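PDB 6A41: dehalogenase, which probably catalyses a dehalogenation, and is a Rossmann-fold member of the short-chain dehydrogenase/reductase family. Local coordinates for residues Ser171-Glu183 and Ala229-Trp243. Sequence-based numbering, arbitrary orientation.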
# COMPACT_ATOMS: atom_id res chain seq x y z
N SER A 171 0.08 7.26 24.44
CA SER A 171 0.60 5.96 24.34
C SER A 171 -0.43 4.87 24.00
O SER A 171 -0.12 3.69 24.09
CB SER A 171 1.42 5.54 25.57
OG SER A 171 2.37 6.52 25.90
N ILE A 172 -1.57 5.18 23.49
CA ILE A 172 -2.50 4.16 23.17
C ILE A 172 -2.28 3.80 21.72
O ILE A 172 -2.18 4.70 20.84
CB ILE A 172 -3.89 4.80 23.33
CG1 ILE A 172 -4.12 5.14 24.81
CG2 ILE A 172 -5.00 3.95 22.75
CD1 ILE A 172 -5.19 6.17 24.91
N THR A 173 -2.20 2.51 21.41
CA THR A 173 -2.06 2.13 19.99
C THR A 173 -3.42 1.78 19.38
O THR A 173 -4.33 1.38 20.08
CB THR A 173 -1.11 0.94 19.76
OG1 THR A 173 -1.69 -0.28 20.25
CG2 THR A 173 0.25 1.18 20.39
N VAL A 174 -3.54 1.96 18.09
CA VAL A 174 -4.74 1.67 17.36
C VAL A 174 -4.31 0.94 16.09
O VAL A 174 -3.63 1.48 15.25
CB VAL A 174 -5.49 2.90 16.97
CG1 VAL A 174 -6.80 2.52 16.33
CG2 VAL A 174 -5.79 3.80 18.14
N ASN A 175 -4.84 -0.24 15.94
CA ASN A 175 -4.53 -1.12 14.78
C ASN A 175 -5.80 -1.88 14.34
O ASN A 175 -6.82 -1.93 15.06
CB ASN A 175 -3.48 -2.15 15.20
CG ASN A 175 -2.15 -1.51 15.51
OD1 ASN A 175 -1.70 -1.53 16.71
ND2 ASN A 175 -1.56 -0.87 14.61
N ALA A 176 -5.71 -2.53 13.17
CA ALA A 176 -6.76 -3.44 12.73
C ALA A 176 -6.14 -4.73 12.28
O ALA A 176 -4.94 -4.76 11.85
CB ALA A 176 -7.53 -2.87 11.57
N VAL A 177 -6.88 -5.80 12.34
CA VAL A 177 -6.44 -7.07 11.73
C VAL A 177 -7.41 -7.27 10.54
O VAL A 177 -8.58 -7.28 10.70
CB VAL A 177 -6.58 -8.25 12.69
CG1 VAL A 177 -6.18 -9.57 11.94
CG2 VAL A 177 -5.59 -8.10 13.87
N GLY A 178 -6.86 -7.38 9.35
CA GLY A 178 -7.58 -7.55 8.13
C GLY A 178 -7.71 -9.02 7.84
O GLY A 178 -6.87 -9.61 7.16
N SER A 179 -8.68 -9.63 8.44
CA SER A 179 -8.87 -11.09 8.23
C SER A 179 -9.47 -11.44 6.89
O SER A 179 -10.24 -10.70 6.29
CB SER A 179 -9.81 -11.68 9.30
OG SER A 179 -9.72 -13.10 9.39
N ASN A 180 -9.12 -12.63 6.40
CA ASN A 180 -9.96 -13.29 5.38
C ASN A 180 -9.60 -14.81 5.40
O ASN A 180 -8.54 -15.21 5.79
CB ASN A 180 -9.72 -12.72 3.92
CG ASN A 180 -10.97 -12.85 2.93
OD1 ASN A 180 -10.90 -12.42 1.75
ND2 ASN A 180 -12.01 -13.46 3.37
N TYR A 181 -10.55 -15.64 4.96
CA TYR A 181 -10.41 -17.07 4.90
C TYR A 181 -10.11 -17.70 6.24
O TYR A 181 -9.35 -18.69 6.24
CB TYR A 181 -9.35 -17.46 3.83
CG TYR A 181 -9.79 -17.00 2.48
CD1 TYR A 181 -10.82 -17.65 1.88
CD2 TYR A 181 -9.21 -15.95 1.81
CE1 TYR A 181 -11.32 -17.28 0.67
CE2 TYR A 181 -9.68 -15.52 0.60
CZ TYR A 181 -10.74 -16.21 -0.01
OH TYR A 181 -11.32 -15.80 -1.23
N VAL A 182 -10.62 -17.14 7.36
CA VAL A 182 -10.45 -17.69 8.69
C VAL A 182 -11.77 -18.33 9.09
O VAL A 182 -12.82 -17.66 8.99
CB VAL A 182 -10.08 -16.67 9.73
CG1 VAL A 182 -10.01 -17.34 11.12
CG2 VAL A 182 -8.79 -15.99 9.39
N GLU A 183 -11.72 -19.62 9.48
CA GLU A 183 -12.91 -20.34 9.99
C GLU A 183 -13.55 -19.44 11.02
O GLU A 183 -12.93 -19.10 12.03
CB GLU A 183 -12.54 -21.65 10.61
CG GLU A 183 -11.92 -22.57 9.58
CD GLU A 183 -11.35 -23.88 10.18
OE1 GLU A 183 -11.45 -24.07 11.42
OE2 GLU A 183 -10.83 -24.69 9.40
N ALA A 229 3.66 -5.39 21.54
CA ALA A 229 3.23 -4.68 20.33
C ALA A 229 3.05 -3.17 20.51
O ALA A 229 2.43 -2.50 19.67
CB ALA A 229 1.93 -5.27 19.84
N GLY A 230 3.69 -2.66 21.54
CA GLY A 230 3.52 -1.23 21.89
C GLY A 230 4.11 -0.23 20.92
O GLY A 230 3.83 0.94 21.10
N PHE A 231 4.91 -0.65 19.95
CA PHE A 231 5.46 0.26 18.99
C PHE A 231 4.77 0.06 17.60
O PHE A 231 5.23 0.60 16.59
CB PHE A 231 6.99 0.15 18.89
CG PHE A 231 7.67 1.42 18.49
CD1 PHE A 231 7.43 2.59 19.19
CD2 PHE A 231 8.54 1.49 17.38
CE1 PHE A 231 8.06 3.83 18.85
CE2 PHE A 231 9.15 2.70 17.04
CZ PHE A 231 8.91 3.84 17.73
N ILE A 232 3.74 -0.78 17.54
CA ILE A 232 3.00 -0.95 16.34
C ILE A 232 1.71 -0.12 16.48
O ILE A 232 0.94 -0.32 17.43
CB ILE A 232 2.59 -2.42 16.12
CG1 ILE A 232 3.88 -3.23 16.04
CG2 ILE A 232 1.66 -2.57 14.94
CD1 ILE A 232 3.65 -4.75 16.06
N THR A 233 1.49 0.79 15.54
CA THR A 233 0.17 1.56 15.58
C THR A 233 -0.12 2.10 14.23
O THR A 233 0.80 2.26 13.39
CB THR A 233 0.22 2.70 16.64
OG1 THR A 233 -1.06 3.15 16.94
CG2 THR A 233 1.07 3.88 16.26
N GLY A 234 -1.39 2.31 13.98
CA GLY A 234 -1.80 2.80 12.73
C GLY A 234 -1.82 1.78 11.62
O GLY A 234 -1.88 2.17 10.45
N HIS A 235 -1.81 0.51 11.97
CA HIS A 235 -1.56 -0.48 10.97
C HIS A 235 -2.79 -1.39 10.76
O HIS A 235 -3.44 -1.77 11.71
CB HIS A 235 -0.38 -1.39 11.36
CG HIS A 235 0.03 -2.36 10.26
ND1 HIS A 235 0.31 -1.97 8.96
CD2 HIS A 235 0.22 -3.71 10.31
CE1 HIS A 235 0.69 -3.06 8.26
NE2 HIS A 235 0.65 -4.12 9.06
N VAL A 236 -2.97 -1.81 9.50
CA VAL A 236 -3.96 -2.87 9.17
C VAL A 236 -3.18 -4.15 8.78
O VAL A 236 -2.55 -4.16 7.72
CB VAL A 236 -4.84 -2.42 7.99
CG1 VAL A 236 -5.75 -3.61 7.64
CG2 VAL A 236 -5.59 -1.18 8.40
N LEU A 237 -3.12 -5.13 9.67
CA LEU A 237 -2.33 -6.34 9.57
C LEU A 237 -3.15 -7.41 8.84
O LEU A 237 -4.11 -8.00 9.38
CB LEU A 237 -1.91 -6.79 10.94
CG LEU A 237 -1.25 -8.10 11.21
CD1 LEU A 237 -0.27 -8.35 10.16
CD2 LEU A 237 -0.59 -8.06 12.61
N PRO A 238 -2.78 -7.71 7.58
CA PRO A 238 -3.45 -8.79 6.84
C PRO A 238 -3.25 -10.17 7.41
O PRO A 238 -2.13 -10.56 7.83
CB PRO A 238 -2.88 -8.68 5.43
CG PRO A 238 -2.14 -7.39 5.51
CD PRO A 238 -1.63 -7.23 6.86
N HIS A 239 -4.36 -10.87 7.55
CA HIS A 239 -4.40 -12.17 8.18
C HIS A 239 -5.30 -13.05 7.33
O HIS A 239 -6.36 -13.36 7.66
CB HIS A 239 -4.91 -12.04 9.60
CG HIS A 239 -4.81 -13.30 10.38
ND1 HIS A 239 -5.76 -14.28 10.27
CD2 HIS A 239 -3.87 -13.75 11.24
CE1 HIS A 239 -5.43 -15.29 11.09
NE2 HIS A 239 -4.31 -14.99 11.71
N ALA A 240 -4.72 -13.46 6.18
CA ALA A 240 -5.45 -14.14 5.16
C ALA A 240 -4.64 -15.13 4.39
O ALA A 240 -4.92 -15.36 3.22
CB ALA A 240 -5.98 -13.10 4.21
N GLY A 241 -3.65 -15.77 5.03
CA GLY A 241 -2.91 -16.82 4.41
C GLY A 241 -2.10 -16.43 3.18
O GLY A 241 -1.86 -17.25 2.33
N GLY A 242 -1.77 -15.17 3.08
CA GLY A 242 -1.08 -14.62 1.89
C GLY A 242 -1.99 -14.06 0.75
O GLY A 242 -1.48 -13.51 -0.20
N TRP A 243 -3.30 -14.17 0.93
CA TRP A 243 -4.24 -13.75 -0.10
C TRP A 243 -4.13 -12.23 -0.30
O TRP A 243 -4.35 -11.75 -1.43
CB TRP A 243 -5.64 -14.21 0.30
CG TRP A 243 -6.72 -13.84 -0.61
CD1 TRP A 243 -7.23 -14.59 -1.66
CD2 TRP A 243 -7.54 -12.65 -0.52
NE1 TRP A 243 -8.23 -13.90 -2.28
CE2 TRP A 243 -8.50 -12.75 -1.57
CE3 TRP A 243 -7.54 -11.52 0.34
CZ2 TRP A 243 -9.44 -11.75 -1.83
CZ3 TRP A 243 -8.50 -10.50 0.10
CH2 TRP A 243 -9.46 -10.65 -0.97
O HOH W 1 2.83 2.35 23.05
O HOH W 2 -1.26 5.32 18.37
O HOH W 3 -0.42 -2.55 19.53
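The hydroxyl of T233 is gripped from two directions: V174 N donates to OG1 over 3.0 Å in a nearly straight bond (169°), and OG1 donates in turn to a water, which donates to I172 O. The torsion matters here, since OG1 lies anti to the backbone N of T233 (chi1 -163°), which carries it across to the 172-179 strand. V174 is held a second time where G234 N reaches V174 O at 2.7 Å.

From there the two strands run as a regular parallel ladder. A176 N donates to H235 O and A176 O accepts from L237 N; G178 N to L237 O and H239 N to G178 O carry the pattern on, and N180 N closes it on H239 O at 3.1 Å. On the face carrying V177 and H239, these side chains lie side by side, V177 CG1 against H239 CB at 3.6 Å, while V182 CG2 meets the imidazole edge in its plane.

Past the strands, a type I' turn from A240 brings W243 back to N180 and Y181. Y181 sets its edge on the face of the indole, CE2 only 3.5 Å from W243 CD1, with the planes at 67°. An alanine in place of W243 would probably leave the Y181 edge without its aromatic partner and freer to turn.

These are the last two strands of the parallel Rossmann sheet, with 129-136 on the far side of 172-179. Helix 214-225 packs on V177, S179 and H239, helix 160-167 on A176 and T233, and at H235 the imidazole is hydrogen-bonded to H235 of the second subunit.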